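PDB 4MFI: Sn-glycerol-3-phosphate ABC transporter substrate-binding protein UspB from Mycobacterium tuberculosis, which probably serves as the substrate-capturing subunit of an ABC importer, with a specificity for glycerophosphocholine. Local coordinates for residues Gln83-Ala88 and Gly112-Leu117; Phe240-Ile245 and Ala407-Thr412; Asp62-Leu67 and Ile327-Asn332; Val132-Ala137 and Cys302-Ala307. All coordinates share one frame; numbering follows the deposited sequence.

Interaction 1. Residues Gln83-Ala88 and Gly112-Leu117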
loop_
_atom_site.group_PDB
_atom_site.type_symbol
_atom_site.label_atom_id
_atom_site.label_comp_id
_atom_site.label_asym_id
_atom_site.label_seq_id
_atom_site.Cartn_x
_atom_site.Cartn_y
_atom_site.Cartn_z
ATOM N N GLN A 83 15.109 8.878 6.205
ATOM C CA GLN A 83 16.191 9.382 7.054
ATOM C C GLN A 83 17.159 10.272 6.282
ATOM O O GLN A 83 17.641 11.280 6.805
ATOM C CB GLN A 83 16.947 8.249 7.747
ATOM C CG GLN A 83 16.089 7.414 8.693
ATOM C CD GLN A 83 15.373 8.235 9.762
ATOM O OE1 GLN A 83 15.777 9.351 10.092
ATOM N NE2 GLN A 83 14.310 7.671 10.318
ATOM N N LYS A 84 17.446 9.905 5.036
ATOM C CA LYS A 84 18.338 10.721 4.224
ATOM C C LYS A 84 17.703 12.091 3.980
ATOM O O LYS A 84 18.378 13.124 4.076
ATOM C CB LYS A 84 18.660 10.015 2.907
ATOM C CG LYS A 84 19.773 10.674 2.103
ATOM C CD LYS A 84 19.922 9.996 0.745
ATOM C CE LYS A 84 20.960 10.685 -0.128
ATOM N NZ LYS A 84 22.330 10.571 0.443
ATOM N N PHE A 85 16.400 12.096 3.700
ATOM C CA PHE A 85 15.662 13.342 3.526
ATOM C C PHE A 85 15.680 14.168 4.813
ATOM O O PHE A 85 15.963 15.364 4.785
ATOM C CB PHE A 85 14.223 13.046 3.086
ATOM C CG PHE A 85 13.395 14.275 2.801
ATOM C CD1 PHE A 85 13.907 15.327 2.053
ATOM C CD2 PHE A 85 12.082 14.357 3.255
ATOM C CE1 PHE A 85 13.126 16.449 1.782
ATOM C CE2 PHE A 85 11.302 15.466 2.987
ATOM C CZ PHE A 85 11.825 16.520 2.251
ATOM N N ASN A 86 15.390 13.531 5.944
ATOM C CA ASN A 86 15.405 14.227 7.223
ATOM C C ASN A 86 16.729 14.956 7.465
ATOM O O ASN A 86 16.750 16.122 7.875
ATOM C CB ASN A 86 15.136 13.244 8.363
ATOM C CG ASN A 86 14.793 13.942 9.649
ATOM O OD1 ASN A 86 13.923 14.815 9.679
ATOM N ND2 ASN A 86 15.487 13.585 10.717
ATOM N N ALA A 87 17.836 14.274 7.193
ATOM C CA ALA A 87 19.148 14.866 7.419
ATOM C C ALA A 87 19.421 16.028 6.475
ATOM O O ALA A 87 20.076 17.003 6.850
ATOM C CB ALA A 87 20.233 13.815 7.297
ATOM N N ALA A 88 18.920 15.924 5.247
ATOM C CA ALA A 88 19.177 16.948 4.241
ATOM C C ALA A 88 18.427 18.241 4.556
ATOM O O ALA A 88 18.804 19.318 4.092
ATOM C CB ALA A 88 18.801 16.435 2.861
ATOM N N GLY A 112 5.771 20.652 7.835
ATOM C CA GLY A 112 5.820 21.842 7.003
ATOM C C GLY A 112 6.904 21.830 5.942
ATOM O O GLY A 112 7.182 22.863 5.327
ATOM N N VAL A 113 7.509 20.667 5.704
ATOM C CA VAL A 113 8.634 20.589 4.769
ATOM C C VAL A 113 8.285 20.085 3.364
ATOM O O VAL A 113 9.177 19.917 2.534
ATOM C CB VAL A 113 9.815 19.762 5.339
ATOM C CG1 VAL A 113 10.247 20.311 6.693
ATOM C CG2 VAL A 113 9.442 18.279 5.440
ATOM N N LEU A 114 6.999 19.844 3.100
ATOM C CA LEU A 114 6.546 19.463 1.763
ATOM C C LEU A 114 5.646 20.526 1.133
ATOM O O LEU A 114 4.901 21.224 1.823
ATOM C CB LEU A 114 5.791 18.138 1.797
ATOM C CG LEU A 114 6.523 16.903 2.317
ATOM C CD1 LEU A 114 5.595 15.699 2.197
ATOM C CD2 LEU A 114 7.823 16.665 1.571
ATOM N N THR A 115 5.693 20.619 -0.190
ATOM C CA THR A 115 4.846 21.550 -0.926
ATOM C C THR A 115 3.442 20.985 -1.102
ATOM O O THR A 115 3.283 19.848 -1.553
ATOM C CB THR A 115 5.431 21.806 -2.330
ATOM O OG1 THR A 115 6.781 22.273 -2.208
ATOM C CG2 THR A 115 4.608 22.837 -3.092
ATOM N N ALA A 116 2.425 21.766 -0.745
ATOM C CA ALA A 116 1.052 21.437 -1.117
ATOM C C ALA A 116 0.932 21.660 -2.623
ATOM O O ALA A 116 1.252 22.742 -3.125
ATOM C CB ALA A 116 0.058 22.308 -0.356
ATOM N N LEU A 117 0.479 20.635 -3.339
ATOM C CA LEU A 117 0.634 20.576 -4.795
ATOM C C LEU A 117 -0.518 21.136 -5.621
ATOM O O LEU A 117 -0.385 21.278 -6.837
ATOM C CB LEU A 117 0.874 19.129 -5.237
ATOM C CG LEU A 117 2.135 18.466 -4.688
ATOM C CD1 LEU A 117 2.229 17.018 -5.136
ATOM C CD2 LEU A 117 3.366 19.245 -5.122
#

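Interaction 2. Residues Phe240-Ile245 and Ala407-Thr412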
loop_
_atom_site.group_PDB
_atom_site.type_symbol
_atom_site.label_atom_id
_atom_site.label_comp_id
_atom_site.label_asym_id
_atom_site.label_seq_id
_atom_site.Cartn_x
_atom_site.Cartn_y
_atom_site.Cartn_z
ATOM N N PHE A 240 -12.764 -12.450 15.007
ATOM C CA PHE A 240 -12.806 -13.247 13.779
ATOM C C PHE A 240 -11.402 -13.761 13.450
ATOM O O PHE A 240 -11.193 -14.947 13.179
ATOM C CB PHE A 240 -13.345 -12.400 12.622
ATOM C CG PHE A 240 -13.138 -13.011 11.275
ATOM C CD1 PHE A 240 -14.053 -13.930 10.777
ATOM C CD2 PHE A 240 -12.047 -12.660 10.492
ATOM C CE1 PHE A 240 -13.884 -14.496 9.527
ATOM C CE2 PHE A 240 -11.865 -13.246 9.230
ATOM C CZ PHE A 240 -12.787 -14.157 8.758
ATOM N N TYR A 241 -10.440 -12.846 13.495
ATOM C CA TYR A 241 -9.043 -13.160 13.253
ATOM C C TYR A 241 -8.503 -14.141 14.302
ATOM O O TYR A 241 -7.907 -15.159 13.961
ATOM C CB TYR A 241 -8.256 -11.845 13.232
ATOM C CG TYR A 241 -6.760 -11.948 13.386
ATOM C CD1 TYR A 241 -6.158 -11.688 14.610
ATOM C CD2 TYR A 241 -5.938 -12.260 12.301
ATOM C CE1 TYR A 241 -4.790 -11.745 14.757
ATOM C CE2 TYR A 241 -4.562 -12.317 12.443
ATOM C CZ TYR A 241 -3.996 -12.062 13.677
ATOM O OH TYR A 241 -2.633 -12.117 13.839
ATOM N N ARG A 242 -8.723 -13.850 15.580
ATOM C CA ARG A 242 -8.231 -14.727 16.635
ATOM C C ARG A 242 -8.827 -16.125 16.516
ATOM O O ARG A 242 -8.116 -17.119 16.680
ATOM C CB ARG A 242 -8.536 -14.147 18.017
ATOM C CG ARG A 242 -7.910 -14.931 19.158
ATOM C CD ARG A 242 -8.192 -14.266 20.505
ATOM N NE ARG A 242 -7.567 -15.023 21.582
ATOM C CZ ARG A 242 -8.075 -16.144 22.082
ATOM N NH1 ARG A 242 -9.227 -16.609 21.609
ATOM N NH2 ARG A 242 -7.438 -16.795 23.047
ATOM N N ASN A 243 -10.128 -16.204 16.243
ATOM C CA ASN A 243 -10.792 -17.493 16.155
ATOM C C ASN A 243 -10.341 -18.285 14.937
ATOM O O ASN A 243 -10.297 -19.509 14.971
ATOM C CB ASN A 243 -12.310 -17.329 16.144
ATOM C CG ASN A 243 -12.851 -16.868 17.473
ATOM O OD1 ASN A 243 -12.189 -16.994 18.508
ATOM N ND2 ASN A 243 -14.070 -16.346 17.460
ATOM N N SER A 244 -10.002 -17.596 13.853
ATOM C CA SER A 244 -9.523 -18.309 12.672
ATOM C C SER A 244 -8.260 -19.102 13.003
ATOM O O SER A 244 -8.050 -20.202 12.480
ATOM C CB SER A 244 -9.290 -17.355 11.489
ATOM O OG SER A 244 -8.135 -16.551 11.669
ATOM N N ILE A 245 -7.440 -18.554 13.894
ATOM C CA ILE A 245 -6.153 -19.149 14.232
ATOM C C ILE A 245 -6.269 -20.127 15.388
ATOM O O ILE A 245 -5.625 -21.170 15.392
ATOM C CB ILE A 245 -5.127 -18.043 14.585
ATOM C CG1 ILE A 245 -4.863 -17.158 13.359
ATOM C CG2 ILE A 245 -3.832 -18.640 15.109
ATOM C CD1 ILE A 245 -4.205 -15.805 13.713
ATOM N N ALA A 407 -3.415 -13.969 22.665
ATOM C CA ALA A 407 -3.788 -12.864 23.544
ATOM C C ALA A 407 -5.252 -12.476 23.333
ATOM O O ALA A 407 -5.808 -12.626 22.233
ATOM C CB ALA A 407 -2.881 -11.667 23.314
ATOM N N ASP A 408 -5.869 -11.991 24.402
ATOM C CA ASP A 408 -7.261 -11.572 24.372
ATOM C C ASP A 408 -7.415 -10.323 23.511
ATOM O O ASP A 408 -6.642 -9.376 23.648
ATOM C CB ASP A 408 -7.725 -11.287 25.799
ATOM C CG ASP A 408 -9.186 -10.900 25.874
ATOM O OD1 ASP A 408 -10.037 -11.812 25.897
ATOM O OD2 ASP A 408 -9.484 -9.687 25.933
ATOM N N VAL A 409 -8.410 -10.315 22.627
ATOM C CA VAL A 409 -8.616 -9.174 21.735
ATOM C C VAL A 409 -8.962 -7.886 22.485
ATOM O O VAL A 409 -8.372 -6.842 22.227
ATOM C CB VAL A 409 -9.692 -9.468 20.667
ATOM C CG1 VAL A 409 -9.997 -8.220 19.851
ATOM C CG2 VAL A 409 -9.229 -10.598 19.758
ATOM N N THR A 410 -9.914 -7.947 23.410
ATOM C CA THR A 410 -10.309 -6.742 24.137
ATOM C C THR A 410 -9.152 -6.165 24.950
ATOM O O THR A 410 -8.893 -4.966 24.903
ATOM C CB THR A 410 -11.538 -7.001 25.026
ATOM O OG1 THR A 410 -12.650 -7.329 24.188
ATOM C CG2 THR A 410 -11.890 -5.768 25.843
ATOM N N LYS A 411 -8.436 -7.019 25.672
ATOM C CA LYS A 411 -7.302 -6.547 26.456
ATOM C C LYS A 411 -6.227 -5.933 25.552
ATOM O O LYS A 411 -5.695 -4.852 25.835
ATOM C CB LYS A 411 -6.721 -7.688 27.288
ATOM C CG LYS A 411 -5.488 -7.305 28.077
ATOM C CD LYS A 411 -4.816 -8.544 28.659
ATOM C CE LYS A 411 -3.455 -8.217 29.246
ATOM N NZ LYS A 411 -3.574 -7.388 30.473
ATOM N N THR A 412 -5.930 -6.610 24.448
ATOM C CA THR A 412 -4.868 -6.159 23.556
ATOM C C THR A 412 -5.232 -4.843 22.878
ATOM O O THR A 412 -4.450 -3.882 22.914
ATOM C CB THR A 412 -4.547 -7.232 22.505
ATOM O OG1 THR A 412 -4.121 -8.425 23.174
ATOM C CG2 THR A 412 -3.445 -6.766 21.563
#

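Interaction 3. Residues Asp62-Leu67 and Ile327-Asn332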
loop_
_atom_site.group_PDB
_atom_site.type_symbol
_atom_site.label_atom_id
_atom_site.label_comp_id
_atom_site.label_asym_id
_atom_site.label_seq_id
_atom_site.Cartn_x
_atom_site.Cartn_y
_atom_site.Cartn_z
ATOM N N ASP A 62 13.811 13.722 -23.235
ATOM C CA ASP A 62 13.429 13.875 -24.644
ATOM C C ASP A 62 12.314 14.907 -24.812
ATOM O O ASP A 62 12.317 15.692 -25.763
ATOM C CB ASP A 62 12.958 12.544 -25.239
ATOM C CG ASP A 62 14.097 11.580 -25.512
ATOM O OD1 ASP A 62 13.827 10.364 -25.609
ATOM O OD2 ASP A 62 15.256 12.033 -25.636
ATOM N N ARG A 63 11.358 14.891 -23.886
ATOM C CA ARG A 63 10.185 15.756 -23.952
ATOM C C ARG A 63 10.498 17.156 -23.439
ATOM O O ARG A 63 9.933 18.143 -23.918
ATOM C CB ARG A 63 9.046 15.138 -23.133
ATOM C CG ARG A 63 7.719 15.876 -23.215
ATOM C CD ARG A 63 7.099 15.787 -24.611
ATOM N NE ARG A 63 6.846 14.407 -25.016
ATOM C CZ ARG A 63 5.765 13.714 -24.669
ATOM N NH1 ARG A 63 4.828 14.270 -23.913
ATOM N NH2 ARG A 63 5.620 12.460 -25.077
ATOM N N PHE A 64 11.392 17.231 -22.458
ATOM C CA PHE A 64 11.792 18.500 -21.852
ATOM C C PHE A 64 13.301 18.666 -22.024
ATOM O O PHE A 64 14.061 18.471 -21.075
ATOM C CB PHE A 64 11.441 18.514 -20.357
ATOM C CG PHE A 64 9.958 18.509 -20.067
ATOM C CD1 PHE A 64 9.244 17.318 -20.032
ATOM C CD2 PHE A 64 9.281 19.696 -19.805
ATOM C CE1 PHE A 64 7.880 17.314 -19.748
ATOM C CE2 PHE A 64 7.922 19.695 -19.522
ATOM C CZ PHE A 64 7.222 18.504 -19.494
ATOM N N PRO A 65 13.745 19.025 -23.243
ATOM C CA PRO A 65 15.178 19.004 -23.572
ATOM C C PRO A 65 16.023 20.015 -22.800
ATOM O O PRO A 65 17.250 19.933 -22.846
ATOM C CB PRO A 65 15.199 19.319 -25.073
ATOM C CG PRO A 65 13.911 20.015 -25.338
ATOM C CD PRO A 65 12.922 19.383 -24.409
ATOM N N THR A 66 15.381 20.945 -22.101
ATOM C CA THR A 66 16.109 21.947 -21.331
ATOM C C THR A 66 16.309 21.520 -19.876
ATOM O O THR A 66 16.978 22.211 -19.108
ATOM C CB THR A 66 15.389 23.311 -21.360
ATOM O OG1 THR A 66 14.173 23.229 -20.608
ATOM C CG2 THR A 66 15.067 23.714 -22.789
ATOM N N LEU A 67 15.730 20.382 -19.501
ATOM C CA LEU A 67 15.838 19.890 -18.132
ATOM C C LEU A 67 16.589 18.565 -18.098
ATOM O O LEU A 67 16.439 17.734 -18.993
ATOM C CB LEU A 67 14.449 19.713 -17.514
ATOM C CG LEU A 67 13.598 20.977 -17.379
ATOM C CD1 LEU A 67 12.175 20.633 -16.962
ATOM C CD2 LEU A 67 14.229 21.934 -16.381
ATOM N N ILE A 327 7.363 14.839 -12.106
ATOM C CA ILE A 327 6.451 13.926 -11.426
ATOM C C ILE A 327 5.233 13.624 -12.287
ATOM O O ILE A 327 4.846 12.463 -12.420
ATOM C CB ILE A 327 6.001 14.495 -10.068
ATOM C CG1 ILE A 327 7.170 14.499 -9.082
ATOM C CG2 ILE A 327 4.854 13.683 -9.494
ATOM C CD1 ILE A 327 6.863 15.243 -7.808
ATOM N N ALA A 328 4.642 14.660 -12.877
ATOM C CA ALA A 328 3.458 14.475 -13.710
ATOM C C ALA A 328 3.785 13.652 -14.954
ATOM O O ALA A 328 2.973 12.840 -15.410
ATOM C CB ALA A 328 2.861 15.825 -14.104
ATOM N N PHE A 329 4.975 13.856 -15.510
ATOM C CA PHE A 329 5.357 13.127 -16.712
ATOM C C PHE A 329 5.570 11.638 -16.438
ATOM O O PHE A 329 5.040 10.785 -17.155
ATOM C CB PHE A 329 6.606 13.735 -17.356
ATOM C CG PHE A 329 7.049 13.017 -18.592
ATOM C CD1 PHE A 329 6.480 13.312 -19.822
ATOM C CD2 PHE A 329 8.019 12.025 -18.524
ATOM C CE1 PHE A 329 6.880 12.636 -20.967
ATOM C CE2 PHE A 329 8.422 11.351 -19.656
ATOM C CZ PHE A 329 7.854 11.652 -20.881
ATOM N N VAL A 330 6.337 11.315 -15.402
ATOM C CA VAL A 330 6.665 9.912 -15.164
ATOM C C VAL A 330 5.466 9.111 -14.662
ATOM O O VAL A 330 5.495 7.877 -14.676
ATOM C CB VAL A 330 7.897 9.719 -14.249
ATOM C CG1 VAL A 330 9.114 10.416 -14.848
ATOM C CG2 VAL A 330 7.618 10.212 -12.822
ATOM N N THR A 331 4.414 9.812 -14.237
ATOM C CA THR A 331 3.167 9.158 -13.834
ATOM C C THR A 331 2.034 9.412 -14.831
ATOM O O THR A 331 0.848 9.283 -14.491
ATOM C CB THR A 331 2.718 9.567 -12.408
ATOM O OG1 THR A 331 2.478 10.979 -12.363
ATOM C CG2 THR A 331 3.770 9.170 -11.371
ATOM N N ASN A 332 2.390 9.762 -16.067
ATOM C CA ASN A 332 1.376 9.903 -17.109
ATOM C C ASN A 332 0.871 8.508 -17.534
ATOM O O ASN A 332 1.418 7.496 -17.081
ATOM C CB ASN A 332 1.854 10.832 -18.255
ATOM C CG ASN A 332 2.783 10.156 -19.267
ATOM O OD1 ASN A 332 2.929 8.937 -19.307
ATOM N ND2 ASN A 332 3.392 10.975 -20.127
HETATM O O HOH W 1 4.394 10.291 -22.827
#

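Interaction 4. Residues Val132-Ala137 and Cys302-Ala307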
loop_
_atom_site.group_PDB
_atom_site.type_symbol
_atom_site.label_atom_id
_atom_site.label_comp_id
_atom_site.label_asym_id
_atom_site.label_seq_id
_atom_site.Cartn_x
_atom_site.Cartn_y
_atom_site.Cartn_z
ATOM N N VAL A 132 -6.187 7.359 -10.439
ATOM C CA VAL A 132 -7.052 6.457 -9.677
ATOM C C VAL A 132 -7.459 7.188 -8.399
ATOM O O VAL A 132 -6.610 7.748 -7.703
ATOM C CB VAL A 132 -6.323 5.135 -9.357
ATOM C CG1 VAL A 132 -7.136 4.269 -8.400
ATOM C CG2 VAL A 132 -6.017 4.372 -10.653
ATOM N N ASP A 133 -8.757 7.218 -8.113
ATOM C CA ASP A 133 -9.282 8.102 -7.074
ATOM C C ASP A 133 -8.606 7.899 -5.729
ATOM O O ASP A 133 -8.130 8.867 -5.117
ATOM C CB ASP A 133 -10.799 7.940 -6.909
ATOM C CG ASP A 133 -11.592 8.532 -8.059
ATOM O OD1 ASP A 133 -11.009 9.276 -8.872
ATOM O OD2 ASP A 133 -12.816 8.268 -8.135
ATOM N N SER A 134 -8.546 6.650 -5.270
ATOM C CA SER A 134 -7.987 6.378 -3.949
ATOM C C SER A 134 -6.501 6.691 -3.911
ATOM O O SER A 134 -5.996 7.163 -2.894
ATOM C CB SER A 134 -8.235 4.926 -3.517
ATOM O OG SER A 134 -7.523 4.033 -4.354
ATOM N N LEU A 135 -5.802 6.440 -5.017
ATOM C CA LEU A 135 -4.346 6.587 -5.026
ATOM C C LEU A 135 -3.921 8.045 -4.899
ATOM O O LEU A 135 -2.892 8.342 -4.296
ATOM C CB LEU A 135 -3.723 5.943 -6.267
ATOM C CG LEU A 135 -3.912 4.427 -6.394
ATOM C CD1 LEU A 135 -3.190 3.903 -7.636
ATOM C CD2 LEU A 135 -3.435 3.699 -5.143
ATOM N N LEU A 136 -4.700 8.959 -5.468
ATOM C CA LEU A 136 -4.428 10.379 -5.281
ATOM C C LEU A 136 -4.945 10.872 -3.925
ATOM O O LEU A 136 -4.286 11.684 -3.258
ATOM C CB LEU A 136 -5.025 11.199 -6.428
ATOM C CG LEU A 136 -4.717 12.698 -6.365
ATOM C CD1 LEU A 136 -3.215 12.944 -6.384
ATOM C CD2 LEU A 136 -5.388 13.414 -7.517
ATOM N N ALA A 137 -6.112 10.374 -3.515
ATOM C CA ALA A 137 -6.703 10.741 -2.222
ATOM C C ALA A 137 -5.832 10.314 -1.043
ATOM O O ALA A 137 -5.933 10.884 0.046
ATOM C CB ALA A 137 -8.097 10.147 -2.082
ATOM N N CYS A 302 -10.640 -2.769 1.024
ATOM C CA CYS A 302 -9.289 -3.078 0.584
ATOM C C CYS A 302 -8.474 -1.795 0.597
ATOM O O CYS A 302 -8.839 -0.834 -0.068
ATOM C CB CYS A 302 -9.317 -3.649 -0.832
ATOM S SG CYS A 302 -7.682 -4.133 -1.447
ATOM N N PRO A 303 -7.366 -1.772 1.350
ATOM C CA PRO A 303 -6.535 -0.567 1.386
ATOM C C PRO A 303 -5.590 -0.519 0.200
ATOM O O PRO A 303 -5.431 -1.497 -0.540
ATOM C CB PRO A 303 -5.720 -0.759 2.668
ATOM C CG PRO A 303 -5.528 -2.246 2.719
ATOM C CD PRO A 303 -6.841 -2.826 2.236
ATOM N N THR A 304 -4.958 0.631 0.025
ATOM C CA THR A 304 -3.841 0.736 -0.896
ATOM C C THR A 304 -2.554 0.814 -0.083
ATOM O O THR A 304 -2.589 0.912 1.146
ATOM C CB THR A 304 -3.975 1.978 -1.748
ATOM O OG1 THR A 304 -3.965 3.109 -0.881
ATOM C CG2 THR A 304 -5.291 1.945 -2.522
ATOM N N GLY A 305 -1.415 0.771 -0.766
ATOM C CA GLY A 305 -0.127 0.808 -0.104
ATOM C C GLY A 305 0.949 1.296 -1.050
ATOM O O GLY A 305 0.689 1.542 -2.231
ATOM N N GLY A 306 2.165 1.437 -0.538
ATOM C CA GLY A 306 3.287 1.863 -1.360
ATOM C C GLY A 306 3.689 3.311 -1.153
ATOM O O GLY A 306 3.508 3.863 -0.067
ATOM N N ALA A 307 4.223 3.931 -2.204
ATOM C CA ALA A 307 4.878 5.232 -2.071
ATOM C C ALA A 307 4.560 6.199 -3.201
ATOM O O ALA A 307 4.244 5.791 -4.328
ATOM C CB ALA A 307 6.387 5.044 -1.963
#

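Interaction 1. Residues Gln83-Ala88 and Gly112-Leu117
Phe85 leaves helix 78-88 with CG anti to the backbone N (chi1 -177°), whereas Leu114 sets its CG anti to the carbonyl carbon (chi1 -59°), and the two torsions direct the far end of the phenyl ring and one leucine methyl at each other. CE2 of Phe85 comes within 3.9 Å of CD2 of Leu114, and CZ of the same ring lies 4.1 Å from that methyl, which therefore sits against the CE2-CZ bond. Val113 adds CG2 at 4.2 Å from Phe85 CE2. Both methyls approach the ring obliquely, and the Val113 and Phe85 side chains run alongside each other, pointing opposite ways. No hydrogen bond joins the two segments; the contact is entirely apolar.

Helix 78-88 is the connection of a beta-alpha-beta crossover between the parallel strands 69-73 and 97-101, part of the alpha/beta architecture of a periplasmic-type binding protein. Its partner, the loop 112-117, begins where helix 104-110 is ended by a Schellman motif, with Gly112 at a positive phi of 87°. Phe108 of that helix meets the Phe85 ring edge-to-face and also touches Val113 and Leu114, filling in beside the methyls, while Pro95 and Pro312 pack against Phe85. The loop itself is held by backbone hydrogen bonds of Val113 with Ala313 and of Thr115 with Ile311. The Thr115 hydroxyl OG1 makes a further hydrogen bond to Ile311 O.

Interaction 2. Residues Phe240-Ile245 and Ala407-Thr412
Arg242 and Val409 lie alongside each other, their side chains running in opposite directions. The first torsion of the arginine (-173°) turns CG away from the backbone N, and with the chain extended as far as NE it reaches away from helix 232-245 over the start of helix 409-427. CG2 of Val409 fits against its aliphatic part, 4.0 Å from Arg242 CB and 3.9 Å from Arg242 CD.

Beyond these methylenes the guanidinium presents its edge to the backbone. Ala407 O lies near the guanidinium plane and takes a weak hydrogen bond from Arg242 NE, 3.0 Å long and bent to 134°. The polar end has another partner in Gly406 O, which accepts from NH2, so two successive carbonyls of the link between helices 391-405 and 409-427 are engaged by one guanidinium.

Asp408 directs its carboxylate the other way, into its own helix. Its OD2 accepts from Lys411 N at 2.9 Å through the anti lone pair, in a nearly straight bond of 166°. The Asp408 carbonyl O is gripped twice, from opposite faces of its plane, by Thr412 N at 3.0 Å and by Thr412 OG1 at 2.7 Å. Ile402 of helix 391-405 packs on both Arg242 and Thr412. The result is an N-capped helix start, with the carbonyls just ahead of the cap tied to a neighbouring helix by an arginine.

Interaction 3. Residues Asp62-Leu67 and Ile327-Asn332
The helical turn that carries Phe329 against Arg63 is fastened at Ile327 O, which accepts from Thr331 OG1 at 2.8 Å and from Thr331 N at 3.2 Å, the two donors arriving from opposite faces of the carbonyl plane. This is the C-terminal end of helix 317-330, which here meets the end of helix 50-63 on an outer part of the alpha/beta solute-binding fold. Asn332 follows directly as the N-cap of helix 333-343, its OD1 accepting from Asn335 N.

The main meeting is between a ring edge and a guanidinium face. Arg63 is bent at chi2 (67°) and chi3 (60°), folding its guanidinium back over the phenyl rim of Phe329, with the two planes 89° apart. CE1 of Phe329 stands over the centre of one guanidinium face, 3.9 Å from Arg63 NH1, and the same carbon is 4.0 Å from Arg63 CB. The guanidinium is thus met by the edge of the ring, not stacked on its pi face.

Phe64, the first residue beyond helix 50-63, sends its ring to the same phenylalanine: its CE1 is 4.2 Å from Phe329 CD1, which lies at the edge of the Phe64 ring. Phe60 stacks on Phe64 from within helix 50-63. One water connects the polar ends, accepting from Asn332 ND2 at 3.0 Å and, weakly, from Arg63 NH2 at 3.4 Å.

Interaction 4. Residues Val132-Ala137 and Cys302-Ala307
Thr304 places its methyl CG2 against two successive residues of helix 133-137. CG2 is 3.6 Å from Ser134 OG and 3.7 Å from Leu135 CD2, and Thr304 CB stands 3.8 Å from that same leucine methyl. A chi1 of -63° lays the leucine CG beside its backbone N, a turn that swings CD2 obliquely across the threonine. No hydrogen bond crosses between the segments, although both hydroxyl-bearing residues are buried.

Each hydroxyl is satisfied just outside this first shell. Ser134 OG is hydrogen-bonded with Thr378 OG1, and Thr304 OG1 is hydrogen-bonded with Asp138 OD2; each bond probably restrains the rotation of its own side chain. Arg152 of strand 144-160 backs the contact: it touches Leu135, donates through NE to Gly305 O, and adds a weak hydrogen bond from NH2 to Thr304 OG1.

The centre of the contact lies about 7 Å from the centre of the chain, where the segment 302-307 leads into strand 307-310 of the large mixed sheet, a position consistent with the crossing region between the two lobes of a periplasmic-type binding protein. The other flank of the segment meets helices 206-209 and 211-216: Thr304 O accepts from Trp208 NE1, and Pro303 packs on Gln211 and Trp215. Further out, Asp133 at the start of the short helix forms a salt bridge through OD1 with Lys350 NZ.

Overall arrangement
From the N terminus, interaction 3 opens first, and its long loop joins the end of helix 50-63 to the end of helix 317-330. Interaction 1 opens and closes next, nested within that loop, and ties helix 78-88 to the loop before helix 118-124. Interaction 4, also nested there and in series with interaction 1, joins helix 133-137 to the loop before strand 307-310. Interaction 2 opens on helix 232-245, before either 4 or 3 has closed, and closes only at the start of helix 409-427, so it crosses both. Interactions 2 and 3 lie on opposite sides of the chain's centre, their own centres about 50 Å apart.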